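Local coordinates for uncharacterized protein, DUF633, LMOf2365_1472 (Listeria monocytogenes str. 4b F2365, PDB 3GNL) that probably methylates N1 of adenine 22 in tRNA, though its own activity has not been characterised, at residues T215-Q218 / A219-R222; A197-W200 / Q201-Q205; L224-K227 / I228-E232; N126-A129 / W130-R133; I148-E151 / D152-V155. One frame throughout, in Å; residues are numbered along the deposited sequence. Where two conformers were deposited one is given.

Contact 1 (T215-Q218 / A219-R222); sequences TENQ and AKIR
The backbone joins Thr215-Gln218 to Ala219-Arg222 through four successive i to i+4 hydrogen bonds, from Ala219 N to Thr215 O through to Arg222 N to Gln218 O, the last being the straightest at 170°. These are the first two turns of helix 215-235, the second arm of an antiparallel helical hairpin whose first arm is helix 187-208. Ser214, just ahead of the helix, accepts the N-H of Asn217 on its OG. Ile221 presses its CG1 branch back along the helix, 3.3 Å from Asn217 O, while its side chain also packs on Ile204, Ile207 and Ser208 of the first arm; this is the buried side of the contact. Asn217 and Lys220 run side by side in the same direction, with Asn217 OD1 4.0 Å from Lys220 CD, and the extended lysine then carries its ammonium group away from the turn. On another side of the helix the long Arg222 chain doubles back. A bend at chi3 (-82°) lays one face of the flat guanidinium over the backbone of the preceding turn: Ala219 CA stands 3.2 Å above its plane, off centre, and Arg222 NH2 comes within 3.8 Å of Gln218 C.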
loop_
_atom_site.group_PDB
_atom_site.type_symbol
_atom_site.label_atom_id
_atom_site.label_comp_id
_atom_site.label_asym_id
_atom_site.label_seq_id
_atom_site.Cartn_x
_atom_site.Cartn_y
_atom_site.Cartn_z
ATOM N N THR A 215 1.255 -24.752 24.925
ATOM C CA THR A 215 2.388 -24.667 23.995
ATOM C C THR A 215 2.088 -23.624 22.891
ATOM O O THR A 215 2.996 -22.885 22.495
ATOM C CB THR A 215 2.836 -26.070 23.448
ATOM O OG1 THR A 215 3.104 -26.928 24.561
ATOM C CG2 THR A 215 4.144 -25.950 22.667
ATOM N N GLU A 216 0.833 -23.553 22.437
ATOM C CA GLU A 216 0.376 -22.522 21.460
ATOM C C GLU A 216 0.648 -21.104 21.966
ATOM O O GLU A 216 1.193 -20.275 21.232
ATOM C CB GLU A 216 -1.112 -22.652 21.150
ATOM C CG GLU A 216 -1.458 -23.931 20.415
ATOM C CD GLU A 216 -1.568 -25.142 21.362
ATOM O OE1 GLU A 216 -1.197 -25.057 22.548
ATOM O OE2 GLU A 216 -2.004 -26.185 20.886
ATOM N N ASN A 217 0.295 -20.840 23.221
ATOM C CA ASN A 217 0.549 -19.508 23.795
ATOM C C ASN A 217 1.996 -19.212 24.150
ATOM O O ASN A 217 2.417 -18.044 24.157
ATOM C CB ASN A 217 -0.383 -19.232 24.970
ATOM C CG ASN A 217 -1.776 -18.865 24.516
ATOM O OD1 ASN A 217 -1.969 -18.332 23.402
ATOM N ND2 ASN A 217 -2.754 -19.162 25.344
ATOM N N GLN A 218 2.798 -20.256 24.395
ATOM C CA GLN A 218 4.227 -20.021 24.598
ATOM C C GLN A 218 4.887 -19.525 23.302
ATOM O O GLN A 218 5.762 -18.654 23.357
ATOM C CB GLN A 218 4.960 -21.284 25.116
ATOM C CG GLN A 218 4.643 -21.638 26.560
ATOM C CD GLN A 218 5.222 -20.667 27.592
ATOM O OE1 GLN A 218 5.792 -19.606 27.259
ATOM N NE2 GLN A 218 5.081 -21.036 28.869
ATOM N N ALA A 219 4.446 -20.085 22.182
ATOM C CA ALA A 219 4.937 -19.718 20.867
ATOM C C ALA A 219 4.459 -18.297 20.557
ATOM O O ALA A 219 5.225 -17.495 20.013
ATOM C CB ALA A 219 4.460 -20.688 19.816
ATOM N N LYS A 220 3.220 -17.988 20.944
ATOM C CA LYS A 220 2.682 -16.632 20.745
ATOM C C LYS A 220 3.542 -15.608 21.508
ATOM O O LYS A 220 3.871 -14.518 20.980
ATOM C CB LYS A 220 1.200 -16.578 21.155
ATOM C CG LYS A 220 0.467 -15.242 20.888
ATOM C CD LYS A 220 -1.062 -15.459 20.707
ATOM C CE LYS A 220 -1.697 -14.281 19.912
ATOM N NZ LYS A 220 -3.150 -14.015 20.229
ATOM N N ILE A 221 3.941 -15.946 22.730
ATOM C CA ILE A 221 4.787 -15.092 23.549
ATOM C C ILE A 221 6.152 -14.864 22.891
ATOM O O ILE A 221 6.614 -13.744 22.814
ATOM C CB ILE A 221 4.934 -15.636 25.002
ATOM C CG1 ILE A 221 3.613 -15.439 25.763
ATOM C CG2 ILE A 221 6.084 -14.997 25.762
ATOM C CD1 ILE A 221 3.682 -15.855 27.224
ATOM N N ARG A 222 6.792 -15.943 22.433
ATOM C CA ARG A 222 8.023 -15.819 21.663
ATOM C C ARG A 222 7.867 -14.870 20.468
ATOM O O ARG A 222 8.727 -14.011 20.255
ATOM C CB ARG A 222 8.509 -17.187 21.200
ATOM C CG ARG A 222 9.550 -17.774 22.126
ATOM C CD ARG A 222 10.036 -19.149 21.644
ATOM N NE ARG A 222 9.106 -20.209 22.052
ATOM C CZ ARG A 222 8.329 -20.915 21.229
ATOM N NH1 ARG A 222 8.349 -20.716 19.911
ATOM N NH2 ARG A 222 7.523 -21.825 21.734
#

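Contact 2 (A197-W200 / Q201-Q205); sequences ANTW and QNIIQ
Ile203 meets two side chains of the preceding turn through the end of its longer branch. Its CD1 comes at the edge of the Trp200 indole, near the ring plane and 4.4 Å from Trp200 CD1, and also lies 4.0 Å from Thr199 CG2. With Ile203 CG1 beside the backbone N (chi1 -66°), the branch runs back along the helix axis, and CG1 passes 3.2 Å from Thr199 O. Ile204 repeats the pattern one residue on, with CG1 3.5 Å from Trp200 O. Asn202 likewise folds its CG to 3.2 Å from Asn198 O, yet its amide has no suitable angle for a bond there. Beneath these side chains the backbone is regular alpha helix, held by four i to i+4 bonds from Gln201 N to Ala197 O through Ile204 N to Trp200 O. This is the first arm of the C-terminal helical hairpin, helix 187-208, and its inward side carries the indole. Ala197 N lies 3.7 Å above one face of that ring, toward the rim, while Leu224, Lys227 and Val231 of helix 215-235 pack against the tryptophan from across the hairpin. On the polar side, Asn198 OD1 takes a weak hydrogen bond from Arg194 NH1, one turn earlier.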
loop_
_atom_site.group_PDB
_atom_site.type_symbol
_atom_site.label_atom_id
_atom_site.label_comp_id
_atom_site.label_asym_id
_atom_site.label_seq_id
_atom_site.Cartn_x
_atom_site.Cartn_y
_atom_site.Cartn_z
ATOM N N ALA A 197 3.887 -1.843 20.371
ATOM C CA ALA A 197 4.779 -2.552 21.284
ATOM C C ALA A 197 4.198 -2.557 22.708
ATOM O O ALA A 197 4.332 -3.559 23.405
ATOM C CB ALA A 197 6.179 -1.925 21.273
ATOM N N ASN A 198 3.537 -1.472 23.093
ATOM C CA ASN A 198 2.938 -1.466 24.435
ATOM C C ASN A 198 1.829 -2.509 24.473
ATOM O O ASN A 198 1.732 -3.251 25.450
ATOM C CB ASN A 198 2.338 -0.098 24.746
ATOM C CG ASN A 198 3.375 0.936 25.096
ATOM O OD1 ASN A 198 4.512 0.617 25.428
ATOM N ND2 ASN A 198 2.968 2.203 25.060
ATOM N N THR A 199 1.006 -2.597 23.421
ATOM C CA THR A 199 0.006 -3.653 23.380
ATOM C C THR A 199 0.617 -5.061 23.419
ATOM O O THR A 199 0.156 -5.911 24.152
ATOM C CB THR A 199 -0.961 -3.457 22.228
ATOM O OG1 THR A 199 -1.803 -2.338 22.574
ATOM C CG2 THR A 199 -1.917 -4.613 22.090
ATOM N N TRP A 200 1.658 -5.316 22.637
ATOM C CA TRP A 200 2.293 -6.630 22.660
ATOM C C TRP A 200 2.838 -6.995 24.057
ATOM O O TRP A 200 2.630 -8.137 24.480
ATOM C CB TRP A 200 3.432 -6.638 21.624
ATOM C CG TRP A 200 2.928 -6.528 20.194
ATOM C CD1 TRP A 200 1.749 -7.007 19.684
ATOM C CD2 TRP A 200 3.649 -5.933 19.098
ATOM N NE1 TRP A 200 1.673 -6.700 18.306
ATOM C CE2 TRP A 200 2.818 -6.033 17.957
ATOM C CE3 TRP A 200 4.900 -5.291 18.996
ATOM C CZ2 TRP A 200 3.216 -5.533 16.699
ATOM C CZ3 TRP A 200 5.273 -4.752 17.722
ATOM C CH2 TRP A 200 4.414 -4.877 16.630
ATOM N N GLN A 201 3.455 -6.045 24.770
ATOM C CA GLN A 201 3.970 -6.294 26.134
ATOM C C GLN A 201 2.803 -6.586 27.029
ATOM O O GLN A 201 2.891 -7.502 27.868
ATOM C CB GLN A 201 4.699 -5.072 26.693
ATOM C CG GLN A 201 5.928 -4.673 25.904
ATOM C CD GLN A 201 6.518 -3.313 26.287
ATOM O OE1 GLN A 201 5.932 -2.529 27.060
ATOM N NE2 GLN A 201 7.685 -3.017 25.727
ATOM N N ASN A 202 1.708 -5.849 26.846
ATOM C CA ASN A 202 0.544 -6.117 27.694
ATOM C C ASN A 202 -0.023 -7.513 27.458
ATOM O O ASN A 202 -0.458 -8.194 28.405
ATOM C CB ASN A 202 -0.539 -5.053 27.508
ATOM C CG ASN A 202 -0.114 -3.661 27.999
ATOM O OD1 ASN A 202 0.821 -3.520 28.771
ATOM N ND2 ASN A 202 -0.835 -2.648 27.553
ATOM N N ILE A 203 -0.020 -7.967 26.199
ATOM C CA ILE A 203 -0.555 -9.272 25.876
ATOM C C ILE A 203 0.324 -10.319 26.542
ATOM O O ILE A 203 -0.195 -11.303 27.064
ATOM C CB ILE A 203 -0.618 -9.528 24.352
ATOM C CG1 ILE A 203 -1.636 -8.569 23.719
ATOM C CG2 ILE A 203 -1.034 -10.997 24.022
ATOM C CD1 ILE A 203 -1.516 -8.568 22.196
ATOM N N ILE A 204 1.638 -10.170 26.448
ATOM C CA ILE A 204 2.507 -11.151 27.128
ATOM C C ILE A 204 2.170 -11.288 28.601
ATOM O O ILE A 204 2.075 -12.428 29.098
ATOM C CB ILE A 204 3.989 -10.800 26.974
ATOM C CG1 ILE A 204 4.394 -11.032 25.519
ATOM C CG2 ILE A 204 4.853 -11.704 27.868
ATOM C CD1 ILE A 204 5.720 -10.466 25.183
ATOM N N GLN A 205 1.989 -10.161 29.267
ATOM C CA GLN A 205 1.679 -10.190 30.710
ATOM C C GLN A 205 0.346 -10.919 30.943
ATOM O O GLN A 205 0.252 -11.814 31.788
ATOM C CB GLN A 205 1.730 -8.785 31.305
ATOM C CG GLN A 205 0.987 -8.672 32.684
ATOM C CD GLN A 205 1.744 -7.970 33.805
ATOM O OE1 GLN A 205 2.234 -8.621 34.752
ATOM N NE2 GLN A 205 1.798 -6.649 33.746
#

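Contact 3 (L224-K227 / I228-E232); sequences LEHK and IALVE
Leu230 lays its CD1 methyl over one face of the His226 imidazole: Leu230 CD1 sits 4.0 Å from the centroid of the His226 ring and 21° off the ring normal, a CH-pi contact displaced toward the rim, with His226 NE2 the closest ring atom at 3.8 Å. With its CG anti to the backbone N (chi1 178°), the histidine ring stands out beside the helix instead of trailing toward its start, and the Leu230 side chain leans back over it. Lys172 of helix 172-177 touches both side chains, and Phe177 packs on Leu230 and Val231. Around the helix, Ile228 likewise sends its longer branch back over the previous turn, with CG1 3.2 Å and CD1 3.4 Å from Leu224 O. That same oxygen receives the N-H of Ile228 at 2.9 Å, so the carbonyl is both bonded and screened by hydrocarbon. Three further i to i+4 bonds, ending with Val231 N to Lys227 O, keep the turns regular. The bent chain of Lys227 brings NZ into a long, weak ion pair with Glu223 OE2. Leu224, Lys227 and Ile228 all touch helix 187-208, which places this midsection of helix 215-235 as the second arm of an antiparallel two-helix hairpin.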
loop_
_atom_site.group_PDB
_atom_site.type_symbol
_atom_site.label_atom_id
_atom_site.label_comp_id
_atom_site.label_asym_id
_atom_site.label_seq_id
_atom_site.Cartn_x
_atom_site.Cartn_y
_atom_site.Cartn_z
ATOM N N LEU A 224 5.609 -12.444 20.091
ATOM C CA LEU A 224 5.442 -11.087 20.609
ATOM C C LEU A 224 6.768 -10.509 21.120
ATOM O O LEU A 224 7.071 -9.314 20.921
ATOM C CB LEU A 224 4.382 -11.070 21.720
ATOM C CG LEU A 224 2.965 -11.372 21.256
ATOM C CD1 LEU A 224 2.121 -11.720 22.489
ATOM C CD2 LEU A 224 2.356 -10.199 20.506
ATOM N N GLU A 225 7.586 -11.324 21.805
ATOM C CA GLU A 225 8.915 -10.853 22.238
ATOM C C GLU A 225 9.778 -10.390 21.055
ATOM O O GLU A 225 10.473 -9.383 21.173
ATOM C CB GLU A 225 9.670 -11.913 23.052
ATOM C CG GLU A 225 9.068 -12.123 24.455
ATOM C CD GLU A 225 9.606 -13.378 25.157
ATOM O OE1 GLU A 225 10.074 -14.316 24.477
ATOM O OE2 GLU A 225 9.529 -13.413 26.399
ATOM N N HIS A 226 9.695 -11.134 19.960
ATOM C CA HIS A 226 10.459 -10.833 18.731
ATOM C C HIS A 226 10.007 -9.495 18.153
ATOM O O HIS A 226 10.837 -8.639 17.791
ATOM C CB HIS A 226 10.259 -11.941 17.682
ATOM C CG HIS A 226 10.968 -11.705 16.373
ATOM N ND1 HIS A 226 12.324 -11.451 16.282
ATOM C CD2 HIS A 226 10.513 -11.755 15.093
ATOM C CE1 HIS A 226 12.668 -11.320 15.008
ATOM N NE2 HIS A 226 11.589 -11.506 14.267
ATOM N N LYS A 227 8.690 -9.307 18.090
ATOM C CA LYS A 227 8.174 -8.053 17.585
ATOM C C LYS A 227 8.538 -6.860 18.460
ATOM O O LYS A 227 8.925 -5.803 17.961
ATOM C CB LYS A 227 6.660 -8.104 17.385
ATOM C CG LYS A 227 6.148 -9.125 16.346
ATOM C CD LYS A 227 4.639 -8.907 16.241
ATOM C CE LYS A 227 3.892 -10.156 15.949
ATOM N NZ LYS A 227 3.387 -10.164 14.574
ATOM N N ILE A 228 8.443 -7.020 19.776
ATOM C CA ILE A 228 8.836 -5.939 20.679
ATOM C C ILE A 228 10.341 -5.601 20.503
ATOM O O ILE A 228 10.718 -4.441 20.481
ATOM C CB ILE A 228 8.529 -6.329 22.194
ATOM C CG1 ILE A 228 7.027 -6.450 22.448
ATOM C CG2 ILE A 228 9.194 -5.394 23.172
ATOM C CD1 ILE A 228 6.761 -7.346 23.673
ATOM N N ALA A 229 11.175 -6.640 20.403
ATOM C CA ALA A 229 12.616 -6.440 20.209
ATOM C C ALA A 229 12.901 -5.690 18.896
ATOM O O ALA A 229 13.735 -4.772 18.876
ATOM C CB ALA A 229 13.346 -7.777 20.268
ATOM N N LEU A 230 12.135 -6.004 17.859
ATOM C CA LEU A 230 12.303 -5.245 16.600
ATOM C C LEU A 230 11.981 -3.760 16.772
ATOM O O LEU A 230 12.657 -2.883 16.228
ATOM C CB LEU A 230 11.454 -5.842 15.479
ATOM C CG LEU A 230 11.852 -7.212 14.946
ATOM C CD1 LEU A 230 10.728 -7.815 14.114
ATOM C CD2 LEU A 230 13.156 -7.082 14.128
ATOM N N VAL A 231 10.892 -3.444 17.467
ATOM C CA VAL A 231 10.559 -2.070 17.689
ATOM C C VAL A 231 11.616 -1.379 18.536
ATOM O O VAL A 231 12.024 -0.257 18.237
ATOM C CB VAL A 231 9.148 -1.925 18.369
ATOM C CG1 VAL A 231 8.909 -0.505 18.839
ATOM C CG2 VAL A 231 8.021 -2.376 17.391
ATOM N N GLU A 232 12.118 -2.058 19.576
ATOM C CA GLU A 232 13.125 -1.450 20.454
ATOM C C GLU A 232 14.392 -1.154 19.671
ATOM O O GLU A 232 15.021 -0.130 19.895
ATOM C CB GLU A 232 13.428 -2.375 21.622
ATOM C CG GLU A 232 12.252 -2.467 22.591
ATOM C CD GLU A 232 12.475 -3.399 23.773
ATOM O OE1 GLU A 232 13.286 -4.347 23.680
ATOM O OE2 GLU A 232 11.793 -3.202 24.798
#

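Contact 4 (N126-A129 / W130-R133); sequences NIAA and WQLR
Ala129, Ala128 and Trp130 form the heart of this turn, where the loop after strand 120-125 winds into helix 129-139. Ala129 is buried and contributes both its carbonyl oxygen and its methyl group. The oxygen accepts Leu132 N at 2.9 Å and, more weakly, Arg133 N at 3.3 Å, while the methyl lies beneath the end of the arginine, with Ala129 CB 3.9 Å from Arg133 NH1. The Arg133 guanidinium also turns one face to Ala129 O. Ala128 adopts a left-handed backbone conformation, and its carbonyl oxygen takes the N-H of Gln131 at 3.0 Å, the donor standing well above the carbonyl plane (55°). Its methyl group is shared between two neighbours, 3.8 Å from Gln131 CG and 3.9 Å from Trp130 NE1. Trp130 has its CG between the backbone N and the carbonyl carbon (chi1 69°), which folds the indole back over the chain: Ala128 O lies over one ring face, and Gln131 CG stands 3.8 Å above the ring plane near its centre. The polar groups have partners beyond the turn. Gln131 OE1 is bonded to Arg105 NH1 of helix 101-110; Arg133 NE forms a salt bridge with Glu146 OE2, and NH1 a hydrogen bond to Ile175 O. Asn126 and Ile127 make backbone bonds to Met99 and Gly101, so the turn joins the ends of two neighbouring parallel strands of the Rossmann-like sheet. Indole and guanidinium thus lie against alanine methyls and backbone, and the bonds to Glu146 and Ile175 probably both fix the buried arginine and offset the cost of burying its charge.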
loop_
_atom_site.group_PDB
_atom_site.type_symbol
_atom_site.label_atom_id
_atom_site.label_comp_id
_atom_site.label_asym_id
_atom_site.label_seq_id
_atom_site.Cartn_x
_atom_site.Cartn_y
_atom_site.Cartn_z
ATOM N N ASN A 126 -3.897 -1.484 3.896
ATOM C CA ASN A 126 -4.609 -1.147 5.136
ATOM C C ASN A 126 -4.197 -2.070 6.289
ATOM O O ASN A 126 -4.581 -1.832 7.421
ATOM C CB ASN A 126 -6.108 -1.265 4.918
ATOM C CG ASN A 126 -6.678 -0.096 4.127
ATOM O OD1 ASN A 126 -6.021 0.931 3.918
ATOM N ND2 ASN A 126 -7.889 -0.252 3.686
ATOM N N ILE A 127 -3.478 -3.145 5.976
ATOM C CA ILE A 127 -3.025 -4.152 6.967
ATOM C C ILE A 127 -1.860 -4.871 6.333
ATOM O O ILE A 127 -1.775 -4.944 5.088
ATOM C CB ILE A 127 -4.204 -5.168 7.342
ATOM C CG1 ILE A 127 -3.851 -6.121 8.506
ATOM C CG2 ILE A 127 -4.677 -5.976 6.160
ATOM C CD1 ILE A 127 -5.096 -7.019 8.951
ATOM N N ALA A 128 -0.980 -5.422 7.163
ATOM C CA ALA A 128 0.093 -6.302 6.688
ATOM C C ALA A 128 0.935 -5.694 5.525
ATOM O O ALA A 128 1.175 -6.384 4.503
ATOM C CB ALA A 128 -0.488 -7.655 6.297
ATOM N N ALA A 129 1.363 -4.460 5.728
ATOM C CA ALA A 129 2.241 -3.781 4.762
ATOM C C ALA A 129 3.493 -4.643 4.517
ATOM O O ALA A 129 4.000 -4.723 3.389
ATOM C CB ALA A 129 2.634 -2.398 5.272
ATOM N N TRP A 130 4.004 -5.300 5.557
ATOM C CA TRP A 130 5.202 -6.107 5.426
ATOM C C TRP A 130 5.086 -7.143 4.300
ATOM O O TRP A 130 6.118 -7.504 3.704
ATOM C CB TRP A 130 5.548 -6.804 6.772
ATOM C CG TRP A 130 4.552 -7.878 7.161
ATOM C CD1 TRP A 130 3.451 -7.714 7.956
ATOM C CD2 TRP A 130 4.558 -9.266 6.772
ATOM N NE1 TRP A 130 2.779 -8.902 8.103
ATOM C CE2 TRP A 130 3.426 -9.874 7.384
ATOM C CE3 TRP A 130 5.416 -10.054 5.979
ATOM C CZ2 TRP A 130 3.130 -11.237 7.232
ATOM C CZ3 TRP A 130 5.119 -11.397 5.822
ATOM C CH2 TRP A 130 3.980 -11.975 6.452
ATOM N N GLN A 131 3.884 -7.627 3.994
ATOM C CA GLN A 131 3.668 -8.618 2.937
ATOM C C GLN A 131 4.137 -8.048 1.601
ATOM O O GLN A 131 4.693 -8.772 0.774
ATOM C CB GLN A 131 2.204 -8.973 2.783
ATOM C CG GLN A 131 1.612 -9.789 3.902
ATOM C CD GLN A 131 1.736 -11.252 3.616
ATOM O OE1 GLN A 131 2.427 -11.654 2.674
ATOM N NE2 GLN A 131 1.080 -12.076 4.439
ATOM N N LEU A 132 3.909 -6.767 1.397
ATOM C CA LEU A 132 4.307 -6.140 0.140
ATOM C C LEU A 132 5.803 -5.835 0.106
ATOM O O LEU A 132 6.440 -5.821 -0.963
ATOM C CB LEU A 132 3.465 -4.883 -0.078
ATOM C CG LEU A 132 1.986 -5.185 -0.282
ATOM C CD1 LEU A 132 1.230 -3.896 -0.352
ATOM C CD2 LEU A 132 1.732 -6.049 -1.541
ATOM N N ARG A 133 6.423 -5.607 1.264
ATOM C CA ARG A 133 7.867 -5.424 1.298
ATOM C C ARG A 133 8.562 -6.744 1.044
ATOM O O ARG A 133 9.601 -6.748 0.375
ATOM C CB ARG A 133 8.323 -4.702 2.603
ATOM C CG ARG A 133 7.544 -3.409 2.789
ATOM C CD ARG A 133 8.259 -2.490 3.731
ATOM N NE ARG A 133 7.448 -1.345 4.098
ATOM C CZ ARG A 133 6.598 -1.304 5.120
ATOM N NH1 ARG A 133 6.470 -2.348 5.958
ATOM N NH2 ARG A 133 5.883 -0.200 5.337
#

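Contact 5 (I148-E151 / D152-V155); sequences ILRE and DNKV
Two backbone hydrogen bonds join Glu151 and Lys154, an antiparallel hydrogen-bonded pair. Glu151 N reaches Lys154 O at 2.9 Å, almost in line with the carbonyl bond, whereas Lys154 N approaches Glu151 O at 3.0 Å from well above the carbonyl plane (59°). Weaker CA-H...O contacts flank the next, non-hydrogen-bonded pair of Arg150 and Val155: Arg150 CA lies 3.2 Å from Lys154 O, and Val155 CA 3.3 Å from Leu149 O. Apolar contact is tight between Ile148 CG1 and Val155 CG1, at 3.5 Å, their side chains crossing at a slant. The other valine methyl, CG2, is met by Arg150 NH2 at 3.5 Å; the arginine chain bends at chi3 (18°) to turn its guanidinium back along the strands, and its CD runs beside Asn153 OD1. Ile188 of helix 187-208 packs on both Arg150 and Val155. Among polar side chains, the Glu151 carboxylate accepts two backbone N-H groups, OE2 from Lys10 and OE1 from Arg11, in the first turn of helix 10-16. Asp152 and Asn153 are both left-handed helical, near type III', a close relative of the type I' turn characteristic of a beta hairpin with a two-residue loop, here linking strands 141-151 and 154-163.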
loop_
_atom_site.group_PDB
_atom_site.type_symbol
_atom_site.label_atom_id
_atom_site.label_comp_id
_atom_site.label_asym_id
_atom_site.label_seq_id
_atom_site.Cartn_x
_atom_site.Cartn_y
_atom_site.Cartn_z
ATOM N N ILE A 148 3.981 7.765 5.843
ATOM C CA ILE A 148 3.084 7.300 6.915
ATOM C C ILE A 148 2.289 8.504 7.343
ATOM O O ILE A 148 2.852 9.592 7.513
ATOM C CB ILE A 148 3.837 6.539 8.086
ATOM C CG1 ILE A 148 2.852 5.790 8.974
ATOM C CG2 ILE A 148 4.839 7.409 8.813
ATOM C CD1 ILE A 148 3.499 4.789 9.937
ATOM N N LEU A 149 0.971 8.333 7.464
ATOM C CA LEU A 149 0.147 9.467 7.849
ATOM C C LEU A 149 -0.978 8.986 8.737
ATOM O O LEU A 149 -1.266 7.771 8.817
ATOM C CB LEU A 149 -0.370 10.212 6.612
ATOM C CG LEU A 149 -1.230 9.450 5.601
ATOM C CD1 LEU A 149 -2.753 9.585 5.816
ATOM C CD2 LEU A 149 -0.876 9.924 4.195
ATOM N N ARG A 150 -1.608 9.925 9.426
ATOM C CA ARG A 150 -2.775 9.592 10.240
ATOM C C ARG A 150 -3.960 10.407 9.708
ATOM O O ARG A 150 -3.852 11.607 9.499
ATOM C CB ARG A 150 -2.474 9.865 11.727
ATOM C CG ARG A 150 -3.610 9.441 12.693
ATOM C CD ARG A 150 -3.252 9.349 14.182
ATOM N NE ARG A 150 -2.034 10.060 14.576
ATOM C CZ ARG A 150 -0.950 9.458 15.071
ATOM N NH1 ARG A 150 0.112 10.161 15.403
ATOM N NH2 ARG A 150 -0.937 8.144 15.248
ATOM N N GLU A 151 -5.069 9.746 9.429
ATOM C CA GLU A 151 -6.287 10.438 9.019
ATOM C C GLU A 151 -7.469 9.743 9.696
ATOM O O GLU A 151 -7.566 8.513 9.681
ATOM C CB GLU A 151 -6.448 10.415 7.481
ATOM C CG GLU A 151 -7.686 11.161 6.968
ATOM C CD GLU A 151 -7.677 11.409 5.472
ATOM O OE1 GLU A 151 -7.246 10.522 4.674
ATOM O OE2 GLU A 151 -8.163 12.493 5.080
ATOM N N ASP A 152 -8.368 10.537 10.280
ATOM C CA ASP A 152 -9.524 10.009 11.066
ATOM C C ASP A 152 -9.090 8.977 12.135
ATOM O O ASP A 152 -9.688 7.896 12.269
ATOM C CB ASP A 152 -10.604 9.409 10.138
ATOM C CG ASP A 152 -11.213 10.432 9.188
ATOM O OD1 ASP A 152 -11.219 11.637 9.495
ATOM O OD2 ASP A 152 -11.694 10.029 8.112
ATOM N N ASN A 153 -8.036 9.308 12.878
ATOM C CA ASN A 153 -7.430 8.410 13.877
ATOM C C ASN A 153 -7.061 6.998 13.378
ATOM O O ASN A 153 -7.120 6.020 14.125
ATOM C CB ASN A 153 -8.296 8.336 15.152
ATOM C CG ASN A 153 -7.507 7.882 16.373
ATOM O OD1 ASN A 153 -6.305 8.165 16.514
ATOM N ND2 ASN A 153 -8.180 7.167 17.267
ATOM N N LYS A 154 -6.695 6.880 12.099
ATOM C CA LYS A 154 -6.169 5.614 11.587
ATOM C C LYS A 154 -4.818 5.925 10.969
ATOM O O LYS A 154 -4.661 6.980 10.354
ATOM C CB LYS A 154 -7.109 5.005 10.541
ATOM C CG LYS A 154 -8.168 4.078 11.129
ATOM C CD LYS A 154 -9.285 3.809 10.116
ATOM C CE LYS A 154 -10.155 5.062 9.903
ATOM N NZ LYS A 154 -11.057 4.942 8.717
ATOM N N VAL A 155 -3.851 5.031 11.147
ATOM C CA VAL A 155 -2.512 5.248 10.537
ATOM C C VAL A 155 -2.427 4.486 9.205
ATOM O O VAL A 155 -2.730 3.304 9.162
ATOM C CB VAL A 155 -1.355 4.861 11.502
ATOM C CG1 VAL A 155 0.023 5.096 10.853
ATOM C CG2 VAL A 155 -1.418 5.723 12.719
#

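In the fold
Contacts 1, 2 and 3 belong to the C-terminal helical hairpin: contacts 1 and 3 follow each other on helix 215-235, and contact 2 faces both from helix 187-208, through Ile204 against Ile221 and through Trp200 against Leu224. Regular i to i+4 bonding serves all three; contacts 1 and 2 are surface contacts, whereas contact 3 is partly buried, covered by helix 172-177 and helix 187-208. Contact 4 lies nearest the middle of the chain, its centre about 7 Å away, and there an arginine is buried with polar partners. Contact 5 is a surface hairpin at the sheet edge, about 16 Å from contact 4 between centres, and relies on cross-strand rather than helical bonds.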